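Local coordinates for response regulator receiver protein (Paraburkholderia phymatum, PDB 5TE9) that probably acts as a phosphorylation-dependent signalling switch of the CheY-like receiver family, at residues A[55-58]-A[64-67]; A[22-25]-A[29-32]; A[74-79]-A[87-92]. All blocks are in the same frame, centred on the assembly; numbering follows the deposited sequence.

Contact 1. Residues A[55-58]-A[64-67]; sequences AMEF and QHSD
The helix-to-strand loop after helix 52-60 of this CheY-like receiver fold turns back on its own helix and lays H65 against E57 and F58, a compact example of a loop packed against its own helix chiefly through one imidazole. The chain is closest where the CA atoms of F58 and H65 lie 5.3 Å apart. F58 and H65 form a T-shaped (edge-to-face) pair: the rings, with planes at 68°, have centroids 5.1 Å apart, and the phenyl edge points into the imidazole face. The touching edge is the CD1 side of F58, with CD1 3.4 Å from ND1 of H65 and displaced toward the rim of the five-membered ring. F58 reaches this place because its CG stands anti to its own nitrogen (chi1 -162°); its side chain also meets the H47 ring and packs on L21, A68 and P69.

E57 meets the imidazole differently. Its CB sits in the plane of the ring at the CD2 edge, 3.9 Å from H65 CD2, and its carbonyl O lies 3.6 Å from H65 CB. Beyond CG the glutamate runs extended toward Q64, crossing it at about a right angle, with OE1 no nearer than 3.9 Å to Q64 NE2. Q64 also folds back over H65: its CG lies 3.4 Å above the centre of the H65 ring, on the face opposite F58 CD1.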
ATOM      1  N   ALA A  55      -3.713  20.342  17.339  1.00 64.18           N
ATOM      2  CA  ALA A  55      -3.836  18.884  17.382  1.00 60.92           C
ATOM      3  C   ALA A  55      -4.876  18.454  18.407  1.00 59.01           C
ATOM      4  O   ALA A  55      -5.720  17.595  18.133  1.00 57.52           O
ATOM      5  CB  ALA A  55      -2.483  18.244  17.688  1.00 57.05           C
ATOM      6  N   MET A  56      -4.840  19.056  19.591  1.00 62.77           N
ATOM      7  CA  MET A  56      -5.862  18.757  20.585  1.00 69.99           C
ATOM      8  C   MET A  56      -7.231  19.285  20.165  1.00 72.66           C
ATOM      9  O   MET A  56      -8.254  18.687  20.510  1.00 75.23           O
ATOM     10  CB  MET A  56      -5.453  19.333  21.939  1.00 70.59           C
ATOM     11  CG  MET A  56      -4.123  18.799  22.424  1.00 67.73           C
ATOM     12  SD  MET A  56      -4.071  16.995  22.343  1.00 60.79           S
ATOM     13  CE  MET A  56      -5.378  16.578  23.502  1.00 59.75           C
ATOM     14  N   GLU A  57      -7.273  20.397  19.433  1.00 70.39           N
ATOM     15  CA  GLU A  57      -8.544  20.872  18.895  1.00 71.89           C
ATOM     16  C   GLU A  57      -9.152  19.839  17.953  1.00 70.66           C
ATOM     17  O   GLU A  57     -10.372  19.636  17.939  1.00 74.00           O
ATOM     18  CB  GLU A  57      -8.333  22.199  18.171  1.00 72.60           C
ATOM     19  CG  GLU A  57      -8.986  23.392  18.825  1.00 78.79           C
ATOM     20  CD  GLU A  57      -8.504  24.713  18.250  1.00 86.76           C
ATOM     21  OE1 GLU A  57      -7.949  24.723  17.128  1.00 84.75           O
ATOM     22  OE2 GLU A  57      -8.680  25.748  18.931  1.00 97.39           O
ATOM     23  N   PHE A  58      -8.306  19.182  17.159  1.00 63.98           N
ATOM     24  CA  PHE A  58      -8.759  18.131  16.256  1.00 58.80           C
ATOM     25  C   PHE A  58      -9.276  16.920  17.022  1.00 59.04           C
ATOM     26  O   PHE A  58     -10.410  16.477  16.814  1.00 54.68           O
ATOM     27  CB  PHE A  58      -7.609  17.722  15.349  1.00 59.13           C
ATOM     28  CG  PHE A  58      -8.043  16.989  14.117  1.00 55.34           C
ATOM     29  CD1 PHE A  58      -8.450  17.688  12.992  1.00 54.21           C
ATOM     30  CD2 PHE A  58      -8.050  15.608  14.088  1.00 54.60           C
ATOM     31  CE1 PHE A  58      -8.849  17.011  11.851  1.00 59.17           C
ATOM     32  CE2 PHE A  58      -8.444  14.925  12.952  1.00 53.40           C
ATOM     33  CZ  PHE A  58      -8.847  15.626  11.833  1.00 54.31           C
ATOM     34  N   GLN A  64     -12.815  25.072  15.387  1.00 88.41           N
ATOM     35  CA  GLN A  64     -12.857  24.918  13.936  1.00 89.54           C
ATOM     36  C   GLN A  64     -12.954  23.455  13.529  1.00 91.64           C
ATOM     37  O   GLN A  64     -13.469  23.143  12.450  1.00 96.11           O
ATOM     38  CB  GLN A  64     -11.618  25.551  13.298  1.00 84.76           C
ATOM     39  CG  GLN A  64     -10.385  24.660  13.315  1.00 80.98           C
ATOM     40  CD  GLN A  64      -9.104  25.428  13.071  1.00 85.06           C
ATOM     41  OE1 GLN A  64      -9.130  26.622  12.751  1.00 90.88           O
ATOM     42  NE2 GLN A  64      -7.972  24.753  13.234  1.00 79.18           N
ATOM     43  N   HIS A  65     -12.461  22.550  14.370  1.00 88.61           N
ATOM     44  CA  HIS A  65     -12.494  21.125  14.094  1.00 79.73           C
ATOM     45  C   HIS A  65     -13.687  20.447  14.745  1.00 79.64           C
ATOM     46  O   HIS A  65     -13.610  19.266  15.089  1.00 78.84           O
ATOM     47  CB  HIS A  65     -11.200  20.471  14.558  1.00 78.24           C
ATOM     48  CG  HIS A  65      -9.981  21.008  13.882  1.00 81.16           C
ATOM     49  ND1 HIS A  65      -9.743  20.838  12.535  1.00 79.67           N
ATOM     50  CD2 HIS A  65      -8.924  21.700  14.369  1.00 82.42           C
ATOM     51  CE1 HIS A  65      -8.589  21.400  12.221  1.00 78.37           C
ATOM     52  NE2 HIS A  65      -8.070  21.927  13.316  1.00 80.46           N
ATOM     53  N   SER A  66     -14.791  21.172  14.916  1.00 74.73           N
ATOM     54  CA  SER A  66     -15.956  20.600  15.575  1.00 81.06           C
ATOM     55  C   SER A  66     -16.504  19.381  14.845  1.00 80.56           C
ATOM     56  O   SER A  66     -17.214  18.578  15.459  1.00 83.38           O
ATOM     57  CB  SER A  66     -17.045  21.657  15.710  1.00 92.62           C
ATOM     58  OG  SER A  66     -17.419  22.149  14.436  1.00 98.39           O
ATOM     59  N   ASP A  67     -16.189  19.215  13.556  1.00 79.18           N
ATOM     60  CA  ASP A  67     -16.630  18.062  12.780  1.00 71.34           C
ATOM     61  C   ASP A  67     -15.456  17.241  12.262  1.00 73.72           C
ATOM     62  O   ASP A  67     -15.546  16.614  11.210  1.00 73.04           O
ATOM     63  CB  ASP A  67     -17.522  18.498  11.624  1.00 74.85           C
ATOM     64  CG  ASP A  67     -18.966  18.694  12.047  1.00 86.27           C
ATOM     65  OD1 ASP A  67     -19.597  17.711  12.508  1.00 85.35           O
ATOM     66  OD2 ASP A  67     -19.464  19.834  11.925  1.00 85.97           O
TER

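Contact 2. Residues A[22-25]-A[29-32]; sequences LVED and DVMI
Strand 19-23 runs out at V23, and the chain turns through a short loop into helix 27-39, so that E24 and V30 face each other with CA atoms 6.6 Å apart. V30, near the start of the helix, meets both the strand residue L22 and E24 just after it. Its CG2 methyl, placed anti to the carbonyl carbon, comes in against E24, 3.7 Å from the backbone O of E24 and 3.9 Å from its CG. The two side chains lie alongside, running in opposite senses, so the methyl rests along the aliphatic part of the glutamate. The same CG2 is 4.2 Å from CD2 of L22, which continues the apolar surface back along the strand. V30 also packs on V48 of strand 46-49, and L22 on L46 of that strand, which ties the contact into the beta-alpha-beta unit made by strand 19-23, helix 27-39 and strand 46-49.

E24 is bent at chi2 (74°), which turns its carboxylate from V30 toward D29. CB of D29 lies 4.1 Å from CG of E24, and the acid groups stand with their planes 59° apart, OE1 of E24 4.4 Å from OD2 of D29. Partners beyond the pair steady them: E24 OE2 accepts a hydrogen bond from the backbone N of S26, and D29 OD2 a weak one from the S26 hydroxyl. E24 OE1 has a long, weak ion pair with K129, and OE2 lies close to the like-charged D77. E24 and D25 match the acidic pair that, in receiver domains, follows the first strand and commonly helps hold magnesium. The chemistry thus divides one glutamate in two: an aliphatic shaft seated on V30, and a carboxylate oriented by the S26 turn toward what is probably the acidic phosphorylation pocket.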
ATOM      1  N   LEU A  22      -1.617  14.022  10.949  1.00 33.07           N
ATOM      2  CA  LEU A  22      -0.191  14.312  10.928  1.00 35.84           C
ATOM      3  C   LEU A  22      -0.007  15.623  11.664  1.00 40.18           C
ATOM      4  O   LEU A  22      -0.512  16.661  11.226  1.00 44.85           O
ATOM      5  CB  LEU A  22       0.355  14.397   9.503  1.00 30.76           C
ATOM      6  CG  LEU A  22       1.761  14.979   9.356  1.00 33.12           C
ATOM      7  CD1 LEU A  22       2.778  14.126  10.028  1.00 37.97           C
ATOM      8  CD2 LEU A  22       2.096  15.084   7.907  1.00 32.58           C
ATOM      9  N   VAL A  23       0.688  15.553  12.792  1.00 42.14           N
ATOM     10  CA  VAL A  23       0.960  16.702  13.632  1.00 39.18           C
ATOM     11  C   VAL A  23       2.426  17.026  13.385  1.00 43.13           C
ATOM     12  O   VAL A  23       3.320  16.470  14.009  1.00 41.73           O
ATOM     13  CB  VAL A  23       0.662  16.419  15.104  1.00 43.26           C
ATOM     14  CG1 VAL A  23       0.662  17.701  15.889  1.00 36.04           C
ATOM     15  CG2 VAL A  23      -0.699  15.750  15.246  1.00 41.28           C
ATOM     16  N   GLU A  24       2.675  17.934  12.447  1.00 50.41           N
ATOM     17  CA  GLU A  24       4.033  18.293  12.076  1.00 51.06           C
ATOM     18  C   GLU A  24       4.061  19.772  11.730  1.00 59.65           C
ATOM     19  O   GLU A  24       3.172  20.271  11.035  1.00 61.87           O
ATOM     20  CB  GLU A  24       4.526  17.450  10.897  1.00 45.58           C
ATOM     21  CG  GLU A  24       5.742  18.007  10.200  1.00 50.62           C
ATOM     22  CD  GLU A  24       7.010  17.831  10.988  1.00 57.46           C
ATOM     23  OE1 GLU A  24       7.465  16.678  11.115  1.00 62.27           O
ATOM     24  OE2 GLU A  24       7.556  18.841  11.476  1.00 63.70           O
ATOM     25  N   ASP A  25       5.079  20.470  12.225  1.00 65.10           N
ATOM     26  CA  ASP A  25       5.176  21.901  11.977  1.00 64.54           C
ATOM     27  C   ASP A  25       5.923  22.239  10.693  1.00 64.01           C
ATOM     28  O   ASP A  25       5.694  23.310  10.125  1.00 65.88           O
ATOM     29  CB  ASP A  25       5.848  22.599  13.159  1.00 66.52           C
ATOM     30  CG  ASP A  25       7.295  22.955  12.881  1.00 71.57           C
ATOM     31  OD1 ASP A  25       8.148  22.037  12.909  1.00 71.39           O
ATOM     32  OD2 ASP A  25       7.571  24.154  12.625  1.00 72.63           O
ATOM     33  N   ASP A  29       8.239  19.209   5.322  1.00 48.12           N
ATOM     34  CA  ASP A  29       7.996  17.818   5.693  1.00 50.68           C
ATOM     35  C   ASP A  29       6.530  17.442   5.528  1.00 49.52           C
ATOM     36  O   ASP A  29       6.223  16.307   5.135  1.00 45.04           O
ATOM     37  CB  ASP A  29       8.472  17.561   7.122  1.00 50.50           C
ATOM     38  CG  ASP A  29       9.983  17.550   7.231  1.00 63.88           C
ATOM     39  OD1 ASP A  29      10.637  17.027   6.304  1.00 74.73           O
ATOM     40  OD2 ASP A  29      10.517  18.068   8.232  1.00 71.91           O
ATOM     41  N   VAL A  30       5.607  18.376   5.805  1.00 41.78           N
ATOM     42  CA  VAL A  30       4.199  18.110   5.501  1.00 47.02           C
ATOM     43  C   VAL A  30       4.015  17.909   4.002  1.00 50.12           C
ATOM     44  O   VAL A  30       3.228  17.059   3.560  1.00 51.82           O
ATOM     45  CB  VAL A  30       3.301  19.242   6.031  1.00 48.28           C
ATOM     46  CG1 VAL A  30       1.944  19.212   5.344  1.00 40.70           C
ATOM     47  CG2 VAL A  30       3.131  19.124   7.531  1.00 44.20           C
ATOM     48  N   MET A  31       4.753  18.679   3.198  1.00 53.95           N
ATOM     49  CA  MET A  31       4.656  18.567   1.749  1.00 55.33           C
ATOM     50  C   MET A  31       5.080  17.179   1.273  1.00 52.20           C
ATOM     51  O   MET A  31       4.430  16.590   0.407  1.00 46.25           O
ATOM     52  CB  MET A  31       5.506  19.658   1.094  1.00 68.00           C
ATOM     53  CG  MET A  31       4.819  20.367  -0.060  1.00 83.69           C
ATOM     54  SD  MET A  31       3.039  20.488   0.193  1.00 88.08           S
ATOM     55  CE  MET A  31       2.451  19.907  -1.401  1.00 84.81           C
ATOM     56  N   ILE A  32       6.152  16.635   1.855  1.00 48.72           N
ATOM     57  CA  ILE A  32       6.647  15.312   1.481  1.00 49.90           C
ATOM     58  C   ILE A  32       5.589  14.239   1.715  1.00 47.59           C
ATOM     59  O   ILE A  32       5.385  13.349   0.879  1.00 47.72           O
ATOM     60  CB  ILE A  32       7.945  15.008   2.250  1.00 51.68           C
ATOM     61  CG1 ILE A  32       9.076  15.887   1.717  1.00 54.50           C
ATOM     62  CG2 ILE A  32       8.285  13.518   2.189  1.00 45.48           C
ATOM     63  CD1 ILE A  32      10.225  16.038   2.675  1.00 55.27           C
TER

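Contact 3. Residues A[74-79]-A[87-92]; sequences IILDLN and EVLQEL
L76 extends its CG anti to its backbone N (chi1 178°) and, with chi2 near 58°, brings both methyls to the CG1 methyl of V88 on helix 85-94. CD1 and CD2 of L76 each lie 4.0 Å from CG1 of V88, and the two side chains meet at a slant. CD2 goes on to the next residue of the helix, 4.1 Å from CB of L89. One strand leucine thus packs on two successive helix residues, L89 passing on to V103 and V105 of the neighbouring strand and V88 to M56 of helix 52-60.

Two residues back, and one helical turn further on, I74 and L92 reach toward each other tip to tip, with CD1 of I74 3.6 Å from CD2 of L92; both also pack on L59. The alternation of the strand presents I74 and L76 to this helix. The axes of strand 74-76 and helix 87-92 come within 10.7 Å, their directions 146° apart, so the order of partners is reversed: the earlier strand residue meets the later helix residue.

Just beyond L76 comes D77, the predicted phosphoacceptor, unmodified here. Its OD1 takes the backbone N of N79 at 2.6 Å, forming an Asx turn, while OD2 is in a salt bridge with K129. An aspartate at the C-terminal end of the central parallel strand is characteristic of the CheY-like receiver domain; the strand's apolar residues meet the inner face of helix 85-94 in the beta-alpha-beta crossover to strand 103-107.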
ATOM      1  N   ILE A  74      -2.248   8.544  14.444  1.00 38.24           N
ATOM      2  CA  ILE A  74      -1.689   9.857  14.732  1.00 33.45           C
ATOM      3  C   ILE A  74      -0.187   9.772  14.531  1.00 35.21           C
ATOM      4  O   ILE A  74       0.465   8.901  15.115  1.00 43.15           O
ATOM      5  CB  ILE A  74      -2.000  10.317  16.173  1.00 39.93           C
ATOM      6  CG1 ILE A  74      -3.511  10.393  16.420  1.00 36.69           C
ATOM      7  CG2 ILE A  74      -1.332  11.668  16.448  1.00 37.03           C
ATOM      8  CD1 ILE A  74      -3.880  10.604  17.873  1.00 39.26           C
ATOM      9  N   ILE A  75       0.362  10.682  13.732  1.00 33.22           N
ATOM     10  CA  ILE A  75       1.801  10.791  13.508  1.00 33.30           C
ATOM     11  C   ILE A  75       2.247  12.132  14.074  1.00 41.45           C
ATOM     12  O   ILE A  75       1.799  13.184  13.601  1.00 47.43           O
ATOM     13  CB  ILE A  75       2.149  10.683  12.014  1.00 35.00           C
ATOM     14  CG1 ILE A  75       1.608   9.364  11.417  1.00 34.87           C
ATOM     15  CG2 ILE A  75       3.640  10.849  11.790  1.00 37.75           C
ATOM     16  CD1 ILE A  75       1.844   9.212   9.926  1.00 37.97           C
ATOM     17  N   LEU A  76       3.161  12.100  15.044  1.00 37.00           N
ATOM     18  CA  LEU A  76       3.368  13.202  15.974  1.00 39.52           C
ATOM     19  C   LEU A  76       4.839  13.586  16.016  1.00 42.49           C
ATOM     20  O   LEU A  76       5.688  12.797  16.445  1.00 45.82           O
ATOM     21  CB  LEU A  76       2.864  12.830  17.377  1.00 44.68           C
ATOM     22  CG  LEU A  76       3.050  13.857  18.503  1.00 47.55           C
ATOM     23  CD1 LEU A  76       2.374  15.179  18.175  1.00 44.77           C
ATOM     24  CD2 LEU A  76       2.511  13.320  19.809  1.00 45.49           C
ATOM     25  N   ASP A  77       5.135  14.800  15.578  1.00 42.64           N
ATOM     26  CA  ASP A  77       6.424  15.414  15.824  1.00 45.49           C
ATOM     27  C   ASP A  77       6.474  15.886  17.273  1.00 61.69           C
ATOM     28  O   ASP A  77       5.447  16.076  17.928  1.00 61.31           O
ATOM     29  CB  ASP A  77       6.633  16.575  14.851  1.00 54.49           C
ATOM     30  CG  ASP A  77       8.059  17.099  14.826  1.00 60.45           C
ATOM     31  OD1 ASP A  77       8.677  17.270  15.885  1.00 66.58           O
ATOM     32  OD2 ASP A  77       8.562  17.362  13.722  1.00 64.10           O
ATOM     33  N   LEU A  78       7.690  16.044  17.784  1.00 69.44           N
ATOM     34  CA  LEU A  78       7.888  16.574  19.124  1.00 78.39           C
ATOM     35  C   LEU A  78       8.142  18.078  19.127  1.00 80.94           C
ATOM     36  O   LEU A  78       7.734  18.768  20.069  1.00 79.86           O
ATOM     37  CB  LEU A  78       9.054  15.846  19.789  1.00 88.03           C
ATOM     38  CG  LEU A  78       8.954  14.321  19.783  1.00 86.51           C
ATOM     39  CD1 LEU A  78      10.299  13.709  20.170  1.00 90.82           C
ATOM     40  CD2 LEU A  78       7.854  13.868  20.738  1.00 84.71           C
ATOM     41  N   ASN A  79       8.807  18.594  18.092  1.00 85.20           N
ATOM     42  CA  ASN A  79       9.019  20.028  17.907  1.00 89.58           C
ATOM     43  C   ASN A  79       7.739  20.711  17.442  1.00 86.43           C
ATOM     44  O   ASN A  79       7.541  20.890  16.235  1.00 93.09           O
ATOM     45  CB  ASN A  79      10.139  20.272  16.883  1.00 88.56           C
ATOM     46  CG  ASN A  79      10.539  21.753  16.761  1.00 86.75           C
ATOM     47  OD1 ASN A  79       9.757  22.663  17.044  1.00 87.98           O
ATOM     48  ND2 ASN A  79      11.773  21.987  16.327  1.00 82.09           N
ATOM     49  N   GLU A  87       3.335  17.435  25.395  1.00 70.08           N
ATOM     50  CA  GLU A  87       2.018  17.773  25.932  1.00 77.04           C
ATOM     51  C   GLU A  87       0.913  17.035  25.182  1.00 72.56           C
ATOM     52  O   GLU A  87      -0.008  16.488  25.801  1.00 74.22           O
ATOM     53  CB  GLU A  87       1.787  19.288  25.882  1.00 83.36           C
ATOM     54  CG  GLU A  87       2.750  20.110  26.727  1.00 89.93           C
ATOM     55  CD  GLU A  87       2.247  21.523  26.983  1.00 96.65           C
ATOM     56  OE1 GLU A  87       1.429  21.710  27.914  1.00100.82           O
ATOM     57  OE2 GLU A  87       2.665  22.445  26.250  1.00 96.56           O
ATOM     58  N   VAL A  88       0.999  16.985  23.853  1.00 67.40           N
ATOM     59  CA  VAL A  88      -0.044  16.322  23.070  1.00 64.49           C
ATOM     60  C   VAL A  88      -0.144  14.849  23.455  1.00 59.70           C
ATOM     61  O   VAL A  88      -1.237  14.335  23.722  1.00 58.63           O
ATOM     62  CB  VAL A  88       0.218  16.498  21.563  1.00 57.03           C
ATOM     63  CG1 VAL A  88      -0.698  15.573  20.754  1.00 49.33           C
ATOM     64  CG2 VAL A  88       0.034  17.957  21.160  1.00 54.63           C
ATOM     65  N   LEU A  89       0.998  14.156  23.492  1.00 58.21           N
ATOM     66  CA  LEU A  89       1.017  12.741  23.869  1.00 60.86           C
ATOM     67  C   LEU A  89       0.475  12.526  25.284  1.00 64.14           C
ATOM     68  O   LEU A  89      -0.324  11.611  25.522  1.00 60.65           O
ATOM     69  CB  LEU A  89       2.441  12.206  23.760  1.00 63.28           C
ATOM     70  CG  LEU A  89       2.619  10.718  23.499  1.00 70.56           C
ATOM     71  CD1 LEU A  89       1.485  10.208  22.641  1.00 74.82           C
ATOM     72  CD2 LEU A  89       3.932  10.504  22.782  1.00 69.26           C
ATOM     73  N   GLN A  90       0.888  13.372  26.234  1.00 65.99           N
ATOM     74  CA  GLN A  90       0.430  13.211  27.610  1.00 69.71           C
ATOM     75  C   GLN A  90      -1.075  13.413  27.715  1.00 71.68           C
ATOM     76  O   GLN A  90      -1.749  12.722  28.493  1.00 73.98           O
ATOM     77  CB  GLN A  90       1.155  14.191  28.535  1.00 69.31           C
ATOM     78  CG  GLN A  90       2.658  14.005  28.633  1.00 68.42           C
ATOM     79  CD  GLN A  90       3.340  15.246  29.191  1.00 74.38           C
ATOM     80  OE1 GLN A  90       2.931  16.369  28.901  1.00 78.61           O
ATOM     81  NE2 GLN A  90       4.371  15.047  30.007  1.00 75.29           N
ATOM     82  N   GLU A  91      -1.623  14.368  26.956  1.00 71.66           N
ATOM     83  CA  GLU A  91      -3.062  14.588  27.020  1.00 76.07           C
ATOM     84  C   GLU A  91      -3.803  13.459  26.327  1.00 71.09           C
ATOM     85  O   GLU A  91      -4.921  13.108  26.724  1.00 72.12           O
ATOM     86  CB  GLU A  91      -3.430  15.954  26.422  1.00 76.84           C
ATOM     87  CG  GLU A  91      -2.805  17.145  27.164  1.00 81.82           C
ATOM     88  CD  GLU A  91      -3.298  18.509  26.680  1.00 87.36           C
ATOM     89  OE1 GLU A  91      -4.531  18.713  26.623  1.00 92.03           O
ATOM     90  OE2 GLU A  91      -2.448  19.381  26.369  1.00 85.23           O
ATOM     91  N   LEU A  92      -3.169  12.850  25.324  1.00 67.66           N
ATOM     92  CA  LEU A  92      -3.746  11.704  24.631  1.00 67.06           C
ATOM     93  C   LEU A  92      -3.935  10.532  25.581  1.00 72.29           C
ATOM     94  O   LEU A  92      -5.042  10.009  25.736  1.00 77.55           O
ATOM     95  CB  LEU A  92      -2.837  11.300  23.476  1.00 63.99           C
ATOM     96  CG  LEU A  92      -2.996  11.980  22.131  1.00 63.75           C
ATOM     97  CD1 LEU A  92      -1.726  11.771  21.336  1.00 66.11           C
ATOM     98  CD2 LEU A  92      -4.176  11.354  21.432  1.00 59.58           C
TER

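In the fold
The contacts follow one another along the chain in the order 2, 1, 3, all within one receiver domain. Contacts 2 and 3 have centres about 13 Å apart and share the parallel sheet, where strands 19-23 and 71-76 are neighbours; V23 N is 2.7 Å from I75 O in a probable hydrogen bond. Their strand ends bring the like-charged E24 and D77 close together at what is probably the phosphorylation site. Contact 1, about 17 Å from contact 2 and 15 Å from contact 3 between centres, lies farther out, but its helix touches both: A55 packs on V23, and M56 on V88 and E91. Helix 52-60 thus links strand 19-23 with helix 85-94.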